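Local coordinates for protein beta-galacturonidase (Eisenbergiella tayi, PDB 6NCW) that probably hydrolyses terminal beta-galacturonides as a family 2 glycoside hydrolase, and perhaps beta-glucuronides as well, at residues R11-L16 against V143-G148; N67-F72 against P97-L102; C379-E384 against S408-F413; Y385-Y390 against D416-Y421. One frame throughout, in Å; residues are numbered along the deposited sequence.

In the fold
Interactions 1 and 2 belong to one four-stranded antiparallel sheet in the N-terminal part of the chain, running 12-15, 142-147, 68-72, 98-105. Strands 142-147 and 68-72 are neighbours, so the two contacts lie side by side with centres 9 Å apart; in sequence, both segments of interaction 2 fall between those of interaction 1. Interactions 3 and 4 come later, in the TIM barrel, with centres 7 Å apart and segments that alternate along the chain around helix 384-400. Some 43 Å separates the centre of interaction 1 from either of them. The sheet contacts thus belong to an accessory sandwich, while the barrel pair lies close to galacturonate-binding residues.

Interaction 1: residues R11-L16 against V143-G148; sequences RKTAEL and VLEELG
Arg11 reaches across to Glu145 with one guanidinium nitrogen: NH1 donates to OE1 of Glu145 over 2.9 Å, and the pair is a salt bridge. The oxygen lies almost in the guanidinium plane but is met from above its own carboxylate plane, and the two flat groups stand 84° apart. Leu147 completes this end of the contact, its CD2 packed over one guanidinium face and 3.8 Å from Arg11 CD. Next to the bridge, the methyl CG2 of Thr13 runs alongside the Glu145 chain, touching CG at 3.5 Å on the same face of the sheet.

The backbones beneath are antiparallel. Ala14 and Leu144 form a hydrogen-bonded pair, with Ala14 N to Leu144 O and Leu144 N to Ala14 O both at 2.8 Å, while Glu146 N adds a bond to Lys12 O. On the face that carries Leu144, Leu16 folds in from beyond the strand end, its CG 4.0 Å from Leu144 CB, and both residues also pack on Leu70 of strand 68-72.

Farther out, the charges have further partners. Arg11 NE pairs with Asp245 and NH2 donates to the carbonyl of Leu152, which fixes the rotation of the guanidinium; Glu145 OE1 also takes a salt bridge from Arg69. The bend in Arg11 at its third torsion (chi3 -52°) turns the group into this setting. With two arginines on one buried carboxylate oxygen, Glu145 is probably held in its charged form, and the bridge ties the start of strand 12-15, outermost in this chain's sheet, to inner strand 142-147.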
loop_
_atom_site.group_PDB
_atom_site.type_symbol
_atom_site.label_atom_id
_atom_site.label_comp_id
_atom_site.label_asym_id
_atom_site.label_seq_id
_atom_site.Cartn_x
_atom_site.Cartn_y
_atom_site.Cartn_z
ATOM N N ARG A 11 38.694 -9.768 -34.925
ATOM C CA ARG A 11 37.633 -9.137 -35.699
ATOM C C ARG A 11 37.351 -7.732 -35.171
ATOM O O ARG A 11 37.369 -7.496 -33.959
ATOM C CB ARG A 11 36.363 -9.989 -35.656
ATOM C CG ARG A 11 35.232 -9.494 -36.557
ATOM C CD ARG A 11 33.975 -10.348 -36.373
ATOM N NE ARG A 11 34.275 -11.768 -36.513
ATOM C CZ ARG A 11 33.362 -12.735 -36.518
ATOM N NH1 ARG A 11 32.072 -12.445 -36.381
ATOM N NH2 ARG A 11 33.742 -13.998 -36.657
ATOM N N LYS A 12 37.121 -6.794 -36.097
ATOM C CA LYS A 12 36.759 -5.422 -35.745
ATOM C C LYS A 12 35.267 -5.381 -35.448
ATOM O O LYS A 12 34.449 -5.652 -36.341
ATOM C CB LYS A 12 37.087 -4.434 -36.867
ATOM C CG LYS A 12 38.260 -4.800 -37.765
ATOM C CD LYS A 12 38.496 -3.729 -38.857
ATOM C CE LYS A 12 39.457 -4.224 -39.965
ATOM N NZ LYS A 12 38.825 -5.177 -40.949
ATOM N N THR A 13 34.916 -5.080 -34.198
ATOM C CA THR A 13 33.531 -5.025 -33.756
ATOM C C THR A 13 33.320 -3.770 -32.924
ATOM O O THR A 13 34.254 -3.241 -32.318
ATOM C CB THR A 13 33.125 -6.259 -32.909
ATOM O OG1 THR A 13 33.702 -6.153 -31.604
ATOM C CG2 THR A 13 33.602 -7.544 -33.543
ATOM N N ALA A 14 32.073 -3.310 -32.879
ATOM C CA ALA A 14 31.712 -2.156 -32.063
ATOM C C ALA A 14 30.237 -2.250 -31.697
ATOM O O ALA A 14 29.404 -2.581 -32.544
ATOM C CB ALA A 14 31.997 -0.844 -32.807
ATOM N N GLU A 15 29.911 -1.940 -30.445
ATOM C CA GLU A 15 28.524 -2.010 -29.993
ATOM C C GLU A 15 27.758 -0.787 -30.486
ATOM O O GLU A 15 28.135 0.353 -30.197
ATOM C CB GLU A 15 28.443 -2.117 -28.459
ATOM C CG GLU A 15 27.088 -2.662 -27.991
ATOM C CD GLU A 15 26.872 -2.691 -26.468
ATOM O OE1 GLU A 15 27.852 -2.796 -25.699
ATOM O OE2 GLU A 15 25.686 -2.624 -26.040
ATOM N N LEU A 16 26.684 -1.015 -31.239
ATOM C CA LEU A 16 25.771 0.062 -31.594
ATOM C C LEU A 16 24.704 0.328 -30.533
ATOM O O LEU A 16 24.047 1.385 -30.571
ATOM C CB LEU A 16 25.101 -0.259 -32.925
ATOM C CG LEU A 16 26.106 -0.274 -34.091
ATOM C CD1 LEU A 16 25.352 -0.280 -35.398
ATOM C CD2 LEU A 16 27.025 0.929 -33.998
ATOM N N VAL A 143 25.385 -5.144 -32.509
ATOM C CA VAL A 143 26.830 -5.183 -32.728
ATOM C C VAL A 143 27.119 -5.006 -34.213
ATOM O O VAL A 143 26.538 -5.708 -35.048
ATOM C CB VAL A 143 27.460 -6.498 -32.230
ATOM C CG1 VAL A 143 28.964 -6.498 -32.526
ATOM C CG2 VAL A 143 27.240 -6.660 -30.745
ATOM N N LEU A 144 28.022 -4.074 -34.535
ATOM C CA LEU A 144 28.538 -3.890 -35.890
ATOM C C LEU A 144 29.917 -4.532 -35.994
ATOM O O LEU A 144 30.803 -4.231 -35.194
ATOM C CB LEU A 144 28.639 -2.410 -36.257
ATOM C CG LEU A 144 29.432 -2.116 -37.557
ATOM C CD1 LEU A 144 28.673 -2.563 -38.799
ATOM C CD2 LEU A 144 29.823 -0.626 -37.665
ATOM N N GLU A 145 30.087 -5.411 -36.975
ATOM C CA GLU A 145 31.338 -6.111 -37.218
ATOM C C GLU A 145 31.782 -5.841 -38.648
ATOM O O GLU A 145 30.976 -5.917 -39.580
ATOM C CB GLU A 145 31.186 -7.614 -37.005
ATOM C CG GLU A 145 30.758 -8.008 -35.602
ATOM C CD GLU A 145 30.494 -9.492 -35.500
ATOM O OE1 GLU A 145 30.387 -10.120 -36.570
ATOM O OE2 GLU A 145 30.391 -10.029 -34.371
ATOM N N GLU A 146 33.059 -5.521 -38.813
ATOM C CA GLU A 146 33.656 -5.324 -40.125
ATOM C C GLU A 146 34.434 -6.583 -40.471
ATOM O O GLU A 146 35.323 -6.994 -39.720
ATOM C CB GLU A 146 34.533 -4.070 -40.146
ATOM C CG GLU A 146 33.685 -2.817 -40.384
ATOM C CD GLU A 146 34.456 -1.509 -40.413
ATOM O OE1 GLU A 146 35.143 -1.229 -41.426
ATOM O OE2 GLU A 146 34.345 -0.744 -39.424
ATOM N N LEU A 147 34.059 -7.221 -41.575
ATOM C CA LEU A 147 34.585 -8.526 -41.942
ATOM C C LEU A 147 35.561 -8.410 -43.108
ATOM O O LEU A 147 35.673 -7.373 -43.775
ATOM C CB LEU A 147 33.448 -9.474 -42.319
ATOM C CG LEU A 147 32.344 -9.639 -41.267
ATOM C CD1 LEU A 147 31.240 -10.492 -41.834
ATOM C CD2 LEU A 147 32.920 -10.273 -40.014
ATOM N N GLY A 148 36.261 -9.508 -43.347
ATOM C CA GLY A 148 37.077 -9.690 -44.515
ATOM C C GLY A 148 36.386 -10.559 -45.539
ATOM O O GLY A 148 35.178 -10.432 -45.781
HETATM O O HOH W 1 37.427 -7.815 -38.870
#

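Interaction 2: residues N67-F72 against P97-L102; sequences NIRLEF and PFDVVL
Arg69 and Asp99 meet at a salt bridge in which a single carboxylate oxygen does the work. The arginine chain is fully stretched from CG to NE, which lays NE beside Asp99 OD2 at 2.8 Å; NH2 adds a weak bond to the same oxygen. OD2 sits at the guanidinium edge but is approached on its anti side, and the two groups stand nearly perpendicular. Asp99 comes to meet it by setting CG between its backbone N and carbonyl carbon (chi1 69°). Glu71 CB lies over one guanidinium face, toward its rim, while the carboxylate of Glu71 pairs more firmly with Lys73 than with Arg69, whose NH1 it reaches only at long range.

The opposite face of the sheet is apolar. Phe98 has its ring swung back over its own backbone (chi1 63°), under Phe72, whose CB lies above the ring face 3.7 Å from the centroid, a CH-pi contact. The two rings run nearly parallel yet are slid so far apart, centroids 5.2 Å, that they barely overlap. At the other end Ile68 CG1 packs beside Leu102 CB at 3.6 Å.

Three hydrogen-bonded pairs, Ile68 with Leu102, Leu70 with Val100 and Phe72 with Phe98, fix the register. Leu70, Phe72, Phe98 and Leu102 also press on strand 78-83 of the six-stranded sheet, the two-layer packing of the N-terminal beta-sandwich domain of family 2 glycoside hydrolases.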
loop_
_atom_site.group_PDB
_atom_site.type_symbol
_atom_site.label_atom_id
_atom_site.label_comp_id
_atom_site.label_asym_id
_atom_site.label_seq_id
_atom_site.Cartn_x
_atom_site.Cartn_y
_atom_site.Cartn_z
ATOM N N ASN A 67 32.817 -5.509 -46.241
ATOM C CA ASN A 67 31.856 -6.505 -45.788
ATOM C C ASN A 67 31.568 -6.304 -44.302
ATOM O O ASN A 67 32.493 -6.285 -43.478
ATOM C CB ASN A 67 32.391 -7.918 -46.023
ATOM C CG ASN A 67 32.466 -8.289 -47.490
ATOM O OD1 ASN A 67 31.800 -7.696 -48.341
ATOM N ND2 ASN A 67 33.277 -9.292 -47.788
ATOM N N ILE A 68 30.286 -6.173 -43.957
ATOM C CA ILE A 68 29.881 -5.940 -42.577
ATOM C C ILE A 68 28.847 -6.972 -42.141
ATOM O O ILE A 68 28.134 -7.573 -42.951
ATOM C CB ILE A 68 29.315 -4.524 -42.361
ATOM C CG1 ILE A 68 27.960 -4.376 -43.048
ATOM C CG2 ILE A 68 30.312 -3.470 -42.835
ATOM C CD1 ILE A 68 27.207 -3.099 -42.671
ATOM N N ARG A 69 28.768 -7.152 -40.826
ATOM C CA ARG A 69 27.753 -7.976 -40.190
ATOM C C ARG A 69 27.141 -7.158 -39.067
ATOM O O ARG A 69 27.863 -6.643 -38.206
ATOM C CB ARG A 69 28.363 -9.274 -39.655
ATOM C CG ARG A 69 27.397 -10.222 -38.977
ATOM C CD ARG A 69 28.171 -11.420 -38.425
ATOM N NE ARG A 69 27.313 -12.316 -37.666
ATOM C CZ ARG A 69 27.393 -12.508 -36.354
ATOM N NH1 ARG A 69 28.312 -11.871 -35.635
ATOM N NH2 ARG A 69 26.545 -13.346 -35.762
ATOM N N LEU A 70 25.826 -7.007 -39.095
ATOM C CA LEU A 70 25.081 -6.436 -37.978
ATOM C C LEU A 70 24.428 -7.579 -37.213
ATOM O O LEU A 70 23.587 -8.292 -37.771
ATOM C CB LEU A 70 24.024 -5.452 -38.467
ATOM C CG LEU A 70 24.565 -4.220 -39.182
ATOM C CD1 LEU A 70 23.564 -3.756 -40.229
ATOM C CD2 LEU A 70 24.824 -3.127 -38.173
ATOM N N GLU A 71 24.822 -7.769 -35.952
ATOM C CA GLU A 71 24.183 -8.763 -35.100
ATOM C C GLU A 71 23.182 -8.094 -34.161
ATOM O O GLU A 71 23.524 -7.146 -33.441
ATOM C CB GLU A 71 25.188 -9.568 -34.281
ATOM C CG GLU A 71 24.449 -10.664 -33.465
ATOM C CD GLU A 71 25.354 -11.519 -32.610
ATOM O OE1 GLU A 71 26.529 -11.144 -32.404
ATOM O OE2 GLU A 71 24.867 -12.574 -32.130
ATOM N N PHE A 72 21.955 -8.593 -34.177
ATOM C CA PHE A 72 20.895 -8.147 -33.277
ATOM C C PHE A 72 20.615 -9.243 -32.256
ATOM O O PHE A 72 20.241 -10.361 -32.629
ATOM C CB PHE A 72 19.643 -7.797 -34.069
ATOM C CG PHE A 72 19.846 -6.640 -35.006
ATOM C CD1 PHE A 72 20.383 -6.845 -36.273
ATOM C CD2 PHE A 72 19.535 -5.346 -34.606
ATOM C CE1 PHE A 72 20.593 -5.767 -37.137
ATOM C CE2 PHE A 72 19.750 -4.264 -35.469
ATOM C CZ PHE A 72 20.279 -4.480 -36.731
ATOM N N PRO A 97 18.799 -14.348 -31.095
ATOM C CA PRO A 97 19.591 -13.405 -31.894
ATOM C C PRO A 97 19.541 -13.750 -33.376
ATOM O O PRO A 97 19.211 -14.870 -33.776
ATOM C CB PRO A 97 21.012 -13.566 -31.338
ATOM C CG PRO A 97 21.048 -14.950 -30.781
ATOM C CD PRO A 97 19.634 -15.346 -30.401
ATOM N N PHE A 98 19.832 -12.743 -34.189
ATOM C CA PHE A 98 19.894 -12.901 -35.642
ATOM C C PHE A 98 20.918 -11.909 -36.171
ATOM O O PHE A 98 21.382 -11.030 -35.440
ATOM C CB PHE A 98 18.518 -12.700 -36.317
ATOM C CG PHE A 98 17.924 -11.289 -36.155
ATOM C CD1 PHE A 98 17.261 -10.923 -34.989
ATOM C CD2 PHE A 98 18.009 -10.359 -37.183
ATOM C CE1 PHE A 98 16.695 -9.654 -34.849
ATOM C CE2 PHE A 98 17.458 -9.089 -37.058
ATOM C CZ PHE A 98 16.792 -8.732 -35.884
ATOM N N ASP A 99 21.287 -12.052 -37.444
ATOM C CA ASP A 99 22.266 -11.132 -38.013
ATOM C C ASP A 99 21.909 -10.762 -39.450
ATOM O O ASP A 99 21.142 -11.451 -40.129
ATOM C CB ASP A 99 23.710 -11.692 -37.935
ATOM C CG ASP A 99 23.958 -12.908 -38.852
ATOM O OD1 ASP A 99 23.137 -13.221 -39.739
ATOM O OD2 ASP A 99 25.007 -13.562 -38.673
ATOM N N VAL A 100 22.480 -9.643 -39.893
ATOM C CA VAL A 100 22.420 -9.183 -41.274
ATOM C C VAL A 100 23.850 -9.053 -41.763
ATOM O O VAL A 100 24.686 -8.443 -41.084
ATOM C CB VAL A 100 21.688 -7.837 -41.402
ATOM C CG1 VAL A 100 21.704 -7.355 -42.843
ATOM C CG2 VAL A 100 20.264 -7.961 -40.886
ATOM N N VAL A 101 24.135 -9.636 -42.924
ATOM C CA VAL A 101 25.461 -9.587 -43.532
ATOM C C VAL A 101 25.366 -8.814 -44.841
ATOM O O VAL A 101 24.495 -9.090 -45.671
ATOM C CB VAL A 101 26.027 -10.997 -43.760
ATOM C CG1 VAL A 101 27.356 -10.907 -44.496
ATOM C CG2 VAL A 101 26.192 -11.710 -42.415
ATOM N N LEU A 102 26.254 -7.839 -45.015
ATOM C CA LEU A 102 26.218 -6.938 -46.158
ATOM C C LEU A 102 27.567 -6.939 -46.849
ATOM O O LEU A 102 28.596 -6.698 -46.209
ATOM C CB LEU A 102 25.860 -5.515 -45.740
ATOM C CG LEU A 102 24.387 -5.331 -45.412
ATOM C CD1 LEU A 102 24.111 -3.882 -45.080
ATOM C CD2 LEU A 102 23.547 -5.811 -46.584
#

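Interaction 3: residues C379-E384 against S408-F413; sequences CASDTE and SASCRF
Arg412 folds back toward Asp382 through two successive torsions: CG leaves beside the backbone N (chi1 -68°) and the chain then bends sharply at chi2, -35°. Asp382, with chi1 60°, tucks its carboxylate back over its own backbone. The result is a salt bridge carried by a weak hydrogen bond, Arg412 NE to Asp382 OD1 at 3.2 Å, with OD1 near the guanidinium edge and the two planes almost perpendicular. A water reinforces it, donating to Asp382 OD1 at 2.7 Å and accepting from Arg412 NH2 at 2.9 Å. Over one guanidinium face, above its centre, stands the carbonyl oxygen of Cys379, 3.5 Å from CZ of Arg412, where its negative end would favour the positive charge.

Segment 379-384 is the loop after TIM-barrel strand 370-374, and 408-413 is the end of neighbouring parallel strand 406-410 and the chain just past it; helix 384-400 joins the two strands in a beta-alpha-beta crossover. The side chain of Cys379 lies about 6 Å from those of Asn377 and Arg337, both galacturonate-binding residues.

Deeper in, the aliphatic part of Arg412 is touched by Ser381, whose OG sits 3.4 Å from Arg412 CG. That hydroxyl and the one of Ser410 are both bonded to Asp416 OD1, while Ser410 OG also accepts from Arg412 N, an ST turn that sets the arginine backbone. A second water spans the segments, donating to Cys379 O and accepting from Cys411 N. Thr383 closes the type I turn that starts at Ala380, its OG1 donating to Ala380 O at 2.8 Å; as N-cap, the same OG1 accepts from Gly386 N at the start of helix 384-400.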
loop_
_atom_site.group_PDB
_atom_site.type_symbol
_atom_site.label_atom_id
_atom_site.label_comp_id
_atom_site.label_asym_id
_atom_site.label_seq_id
_atom_site.Cartn_x
_atom_site.Cartn_y
_atom_site.Cartn_z
ATOM N N CYS A 379 1.628 -26.745 -24.057
ATOM C CA CYS A 379 0.946 -26.800 -25.344
ATOM C C CYS A 379 0.119 -28.091 -25.423
ATOM O O CYS A 379 -0.055 -28.804 -24.425
ATOM C CB CYS A 379 1.960 -26.603 -26.470
ATOM S SG CYS A 379 2.675 -24.914 -26.409
ATOM N N ALA A 380 -0.452 -28.385 -26.598
ATOM C CA ALA A 380 -1.525 -29.387 -26.688
ATOM C C ALA A 380 -0.968 -30.808 -26.870
ATOM O O ALA A 380 -1.204 -31.482 -27.876
ATOM C CB ALA A 380 -2.492 -29.021 -27.810
ATOM N N SER A 381 -0.243 -31.274 -25.848
ATOM C CA SER A 381 0.397 -32.588 -25.862
ATOM C C SER A 381 -0.578 -33.740 -25.640
ATOM O O SER A 381 -0.148 -34.903 -25.623
ATOM C CB SER A 381 1.490 -32.650 -24.798
ATOM O OG SER A 381 0.947 -32.414 -23.526
ATOM N N ASP A 382 -1.864 -33.451 -25.463
ATOM C CA ASP A 382 -2.908 -34.460 -25.364
ATOM C C ASP A 382 -3.613 -34.722 -26.693
ATOM O O ASP A 382 -4.598 -35.463 -26.718
ATOM C CB ASP A 382 -3.939 -34.031 -24.320
ATOM C CG ASP A 382 -4.609 -32.704 -24.675
ATOM O OD1 ASP A 382 -4.015 -31.886 -25.420
ATOM O OD2 ASP A 382 -5.732 -32.471 -24.203
ATOM N N THR A 383 -3.149 -34.127 -27.790
ATOM C CA THR A 383 -3.803 -34.255 -29.082
ATOM C C THR A 383 -2.850 -34.882 -30.094
ATOM O O THR A 383 -1.630 -34.771 -29.982
ATOM C CB THR A 383 -4.264 -32.895 -29.615
ATOM O OG1 THR A 383 -3.106 -32.073 -29.861
ATOM C CG2 THR A 383 -5.205 -32.209 -28.611
ATOM N N GLU A 384 -3.427 -35.520 -31.114
ATOM C CA GLU A 384 -2.608 -36.124 -32.155
ATOM C C GLU A 384 -1.795 -35.070 -32.910
ATOM O O GLU A 384 -0.597 -35.261 -33.161
ATOM C CB GLU A 384 -3.483 -36.928 -33.115
ATOM C CG GLU A 384 -2.827 -37.183 -34.490
ATOM C CD GLU A 384 -1.494 -37.930 -34.384
ATOM O OE1 GLU A 384 -1.330 -38.707 -33.412
ATOM O OE2 GLU A 384 -0.614 -37.728 -35.266
ATOM N N SER A 408 9.589 -31.163 -21.550
ATOM C CA SER A 408 8.528 -30.194 -21.807
ATOM C C SER A 408 7.695 -30.103 -20.537
ATOM O O SER A 408 7.314 -31.138 -19.988
ATOM C CB SER A 408 7.641 -30.626 -22.980
ATOM O OG SER A 408 6.548 -29.733 -23.153
ATOM N N ALA A 409 7.417 -28.881 -20.071
ATOM C CA ALA A 409 6.538 -28.685 -18.917
ATOM C C ALA A 409 5.091 -28.943 -19.333
ATOM O O ALA A 409 4.507 -28.161 -20.089
ATOM C CB ALA A 409 6.711 -27.278 -18.351
ATOM N N SER A 410 4.508 -30.044 -18.859
ATOM C CA SER A 410 3.142 -30.400 -19.216
ATOM C C SER A 410 2.140 -29.948 -18.166
ATOM O O SER A 410 2.423 -29.948 -16.966
ATOM C CB SER A 410 2.991 -31.910 -19.402
ATOM O OG SER A 410 1.622 -32.247 -19.604
ATOM N N CYS A 411 0.937 -29.607 -18.627
ATOM C CA CYS A 411 -0.210 -29.475 -17.736
ATOM C C CYS A 411 -1.341 -30.428 -18.108
ATOM O O CYS A 411 -2.452 -30.280 -17.590
ATOM C CB CYS A 411 -0.724 -28.032 -17.723
ATOM S SG CYS A 411 -1.332 -27.513 -19.324
ATOM N N ARG A 412 -1.087 -31.402 -18.992
ATOM C CA ARG A 412 -2.106 -32.361 -19.425
ATOM C C ARG A 412 -2.160 -33.498 -18.407
ATOM O O ARG A 412 -1.598 -34.581 -18.589
ATOM C CB ARG A 412 -1.814 -32.873 -20.833
ATOM C CG ARG A 412 -1.973 -31.816 -21.938
ATOM C CD ARG A 412 -3.123 -30.836 -21.634
ATOM N NE ARG A 412 -3.531 -30.071 -22.811
ATOM C CZ ARG A 412 -3.283 -28.778 -23.011
ATOM N NH1 ARG A 412 -2.617 -28.072 -22.107
ATOM N NH2 ARG A 412 -3.708 -28.187 -24.122
ATOM N N PHE A 413 -2.865 -33.229 -17.310
ATOM C CA PHE A 413 -2.915 -34.102 -16.142
ATOM C C PHE A 413 -3.521 -35.460 -16.493
ATOM O O PHE A 413 -4.742 -35.585 -16.606
ATOM C CB PHE A 413 -3.712 -33.398 -15.036
ATOM C CG PHE A 413 -3.635 -34.060 -13.686
ATOM C CD1 PHE A 413 -4.674 -34.867 -13.230
ATOM C CD2 PHE A 413 -2.555 -33.837 -12.850
ATOM C CE1 PHE A 413 -4.624 -35.459 -11.978
ATOM C CE2 PHE A 413 -2.501 -34.426 -11.595
ATOM C CZ PHE A 413 -3.541 -35.233 -11.157
HETATM O O HOH W 2 0.987 -29.551 -21.729
HETATM O O HOH W 3 -5.518 -29.660 -25.775
#

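Interaction 4: residues Y385-Y390 against D416-Y421; sequences YGRECY and DICLGY
Arg387 and Tyr390, on the first turns of helix 384-400, face Ile417, Cys418 and Tyr421 in the loop that leads from barrel strand 406-410 to strand 425-428. This is helix-to-loop packing on the outer layer of the TIM barrel.

The loop opens with an Asx turn: Asp416 OD2 accepts from Cys418 N at 2.7 Å, while the other carboxylate oxygen faces the serines of 379-384 and 408-413. Ile417 comes next and lays its CD1 against Arg387 CB, 4.0 Å away, at the exposed margin of the contact.

The CB of Cys418 is directed toward the helix. Its SG lies 3.6 Å from Arg387 CA, wedged between that residue and the Tyr390 ring, whose centroid it approaches obliquely at 4.3 Å in a sulfur-aromatic contact. The same residue begins a type I turn that ends at Tyr421, closed by Tyr421 N to Cys418 O, and this turn brings the tyrosine back to the helix.

Tyr421 OH accepts from Arg387 NH1 over 2.8 Å, with N-H...O bent to 143° and the oxygen close to the guanidinium plane. Arg387 gets there by bending at chi2 and chi3 (chi3 56°), and Glu384 holds its NH2 in a salt bridge. Lower down the same chain, Arg387 CG sits in the plane of the Tyr421 ring, at its edge, 3.7 Å from CE1.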
loop_
_atom_site.group_PDB
_atom_site.type_symbol
_atom_site.label_atom_id
_atom_site.label_comp_id
_atom_site.label_asym_id
_atom_site.label_seq_id
_atom_site.Cartn_x
_atom_site.Cartn_y
_atom_site.Cartn_z
ATOM N N TYR A 385 -2.429 -33.952 -33.293
ATOM C CA TYR A 385 -1.680 -32.935 -34.028
ATOM C C TYR A 385 -0.620 -32.299 -33.134
ATOM O O TYR A 385 0.504 -32.026 -33.585
ATOM C CB TYR A 385 -2.604 -31.864 -34.616
ATOM C CG TYR A 385 -1.791 -30.722 -35.196
ATOM C CD1 TYR A 385 -0.970 -30.926 -36.310
ATOM C CD2 TYR A 385 -1.784 -29.459 -34.594
ATOM C CE1 TYR A 385 -0.185 -29.894 -36.831
ATOM C CE2 TYR A 385 -1.006 -28.421 -35.104
ATOM C CZ TYR A 385 -0.207 -28.644 -36.226
ATOM O OH TYR A 385 0.566 -27.630 -36.740
ATOM N N GLY A 386 -0.947 -32.089 -31.855
ATOM C CA GLY A 386 0.066 -31.659 -30.902
ATOM C C GLY A 386 1.245 -32.610 -30.855
ATOM O O GLY A 386 2.401 -32.186 -30.926
ATOM N N ARG A 387 0.965 -33.917 -30.763
ATOM C CA ARG A 387 2.033 -34.917 -30.681
ATOM C C ARG A 387 2.969 -34.841 -31.887
ATOM O O ARG A 387 4.186 -34.996 -31.743
ATOM C CB ARG A 387 1.422 -36.320 -30.559
ATOM C CG ARG A 387 2.422 -37.466 -30.432
ATOM C CD ARG A 387 1.916 -38.727 -31.148
ATOM N NE ARG A 387 1.599 -38.480 -32.567
ATOM C CZ ARG A 387 2.503 -38.347 -33.538
ATOM N NH1 ARG A 387 3.798 -38.424 -33.264
ATOM N NH2 ARG A 387 2.115 -38.117 -34.788
ATOM N N GLU A 388 2.417 -34.603 -33.085
ATOM C CA GLU A 388 3.254 -34.482 -34.277
ATOM C C GLU A 388 4.243 -33.332 -34.133
ATOM O O GLU A 388 5.419 -33.471 -34.478
ATOM C CB GLU A 388 2.377 -34.300 -35.525
ATOM C CG GLU A 388 3.138 -33.917 -36.817
ATOM C CD GLU A 388 2.189 -33.555 -37.964
ATOM O OE1 GLU A 388 1.407 -34.425 -38.402
ATOM O OE2 GLU A 388 2.204 -32.388 -38.414
ATOM N N CYS A 389 3.791 -32.202 -33.581
ATOM C CA CYS A 389 4.682 -31.069 -33.337
ATOM C C CYS A 389 5.727 -31.395 -32.274
ATOM O O CYS A 389 6.911 -31.082 -32.445
ATOM C CB CYS A 389 3.869 -29.844 -32.910
ATOM S SG CYS A 389 2.682 -29.259 -34.136
ATOM N N TYR A 390 5.307 -31.969 -31.138
ATOM C CA TYR A 390 6.292 -32.329 -30.123
ATOM C C TYR A 390 7.363 -33.224 -30.728
ATOM O O TYR A 390 8.554 -33.019 -30.496
ATOM C CB TYR A 390 5.628 -33.017 -28.921
ATOM C CG TYR A 390 5.010 -32.075 -27.907
ATOM C CD1 TYR A 390 5.679 -31.742 -26.722
ATOM C CD2 TYR A 390 3.751 -31.514 -28.129
ATOM C CE1 TYR A 390 5.093 -30.879 -25.778
ATOM C CE2 TYR A 390 3.162 -30.656 -27.203
ATOM C CZ TYR A 390 3.832 -30.340 -26.033
ATOM O OH TYR A 390 3.230 -29.482 -25.142
ATOM N N ASP A 416 -1.563 -36.598 -21.212
ATOM C CA ASP A 416 -0.441 -36.339 -22.102
ATOM C C ASP A 416 -0.096 -37.605 -22.882
ATOM O O ASP A 416 0.092 -38.669 -22.287
ATOM C CB ASP A 416 0.764 -35.876 -21.272
ATOM C CG ASP A 416 1.821 -35.134 -22.106
ATOM O OD1 ASP A 416 2.116 -33.965 -21.776
ATOM O OD2 ASP A 416 2.377 -35.716 -23.071
ATOM N N ILE A 417 0.000 -37.501 -24.209
ATOM C CA ILE A 417 0.396 -38.646 -25.035
ATOM C C ILE A 417 1.814 -38.482 -25.588
ATOM O O ILE A 417 2.193 -39.179 -26.538
ATOM C CB ILE A 417 -0.609 -38.911 -26.174
ATOM C CG1 ILE A 417 -0.601 -37.777 -27.199
ATOM C CG2 ILE A 417 -2.022 -39.094 -25.630
ATOM C CD1 ILE A 417 -1.537 -37.997 -28.376
ATOM N N CYS A 418 2.611 -37.571 -25.019
ATOM C CA CYS A 418 3.935 -37.259 -25.551
ATOM C C CYS A 418 5.055 -37.609 -24.584
ATOM O O CYS A 418 6.214 -37.260 -24.840
ATOM C CB CYS A 418 4.041 -35.774 -25.917
ATOM S SG CYS A 418 2.852 -35.256 -27.172
ATOM N N LEU A 419 4.750 -38.291 -23.484
ATOM C CA LEU A 419 5.776 -38.514 -22.479
ATOM C C LEU A 419 6.769 -39.599 -22.878
ATOM O O LEU A 419 7.790 -39.757 -22.200
ATOM C CB LEU A 419 5.125 -38.851 -21.139
ATOM C CG LEU A 419 4.223 -37.774 -20.539
ATOM C CD1 LEU A 419 3.665 -38.258 -19.209
ATOM C CD2 LEU A 419 4.963 -36.419 -20.378
ATOM N N GLY A 420 6.509 -40.341 -23.954
ATOM C CA GLY A 420 7.516 -41.269 -24.432
ATOM C C GLY A 420 8.719 -40.595 -25.060
ATOM O O GLY A 420 9.793 -41.203 -25.131
ATOM N N TYR A 421 8.575 -39.338 -25.488
ATOM C CA TYR A 421 9.627 -38.684 -26.263
ATOM C C TYR A 421 10.766 -38.088 -25.432
ATOM O O TYR A 421 11.928 -38.253 -25.816
ATOM C CB TYR A 421 9.037 -37.587 -27.148
ATOM C CG TYR A 421 8.110 -38.061 -28.246
ATOM C CD1 TYR A 421 6.770 -37.701 -28.245
ATOM C CD2 TYR A 421 8.588 -38.820 -29.316
ATOM C CE1 TYR A 421 5.917 -38.095 -29.253
ATOM C CE2 TYR A 421 7.731 -39.227 -30.345
ATOM C CZ TYR A 421 6.396 -38.867 -30.297
ATOM O OH TYR A 421 5.536 -39.258 -31.294
#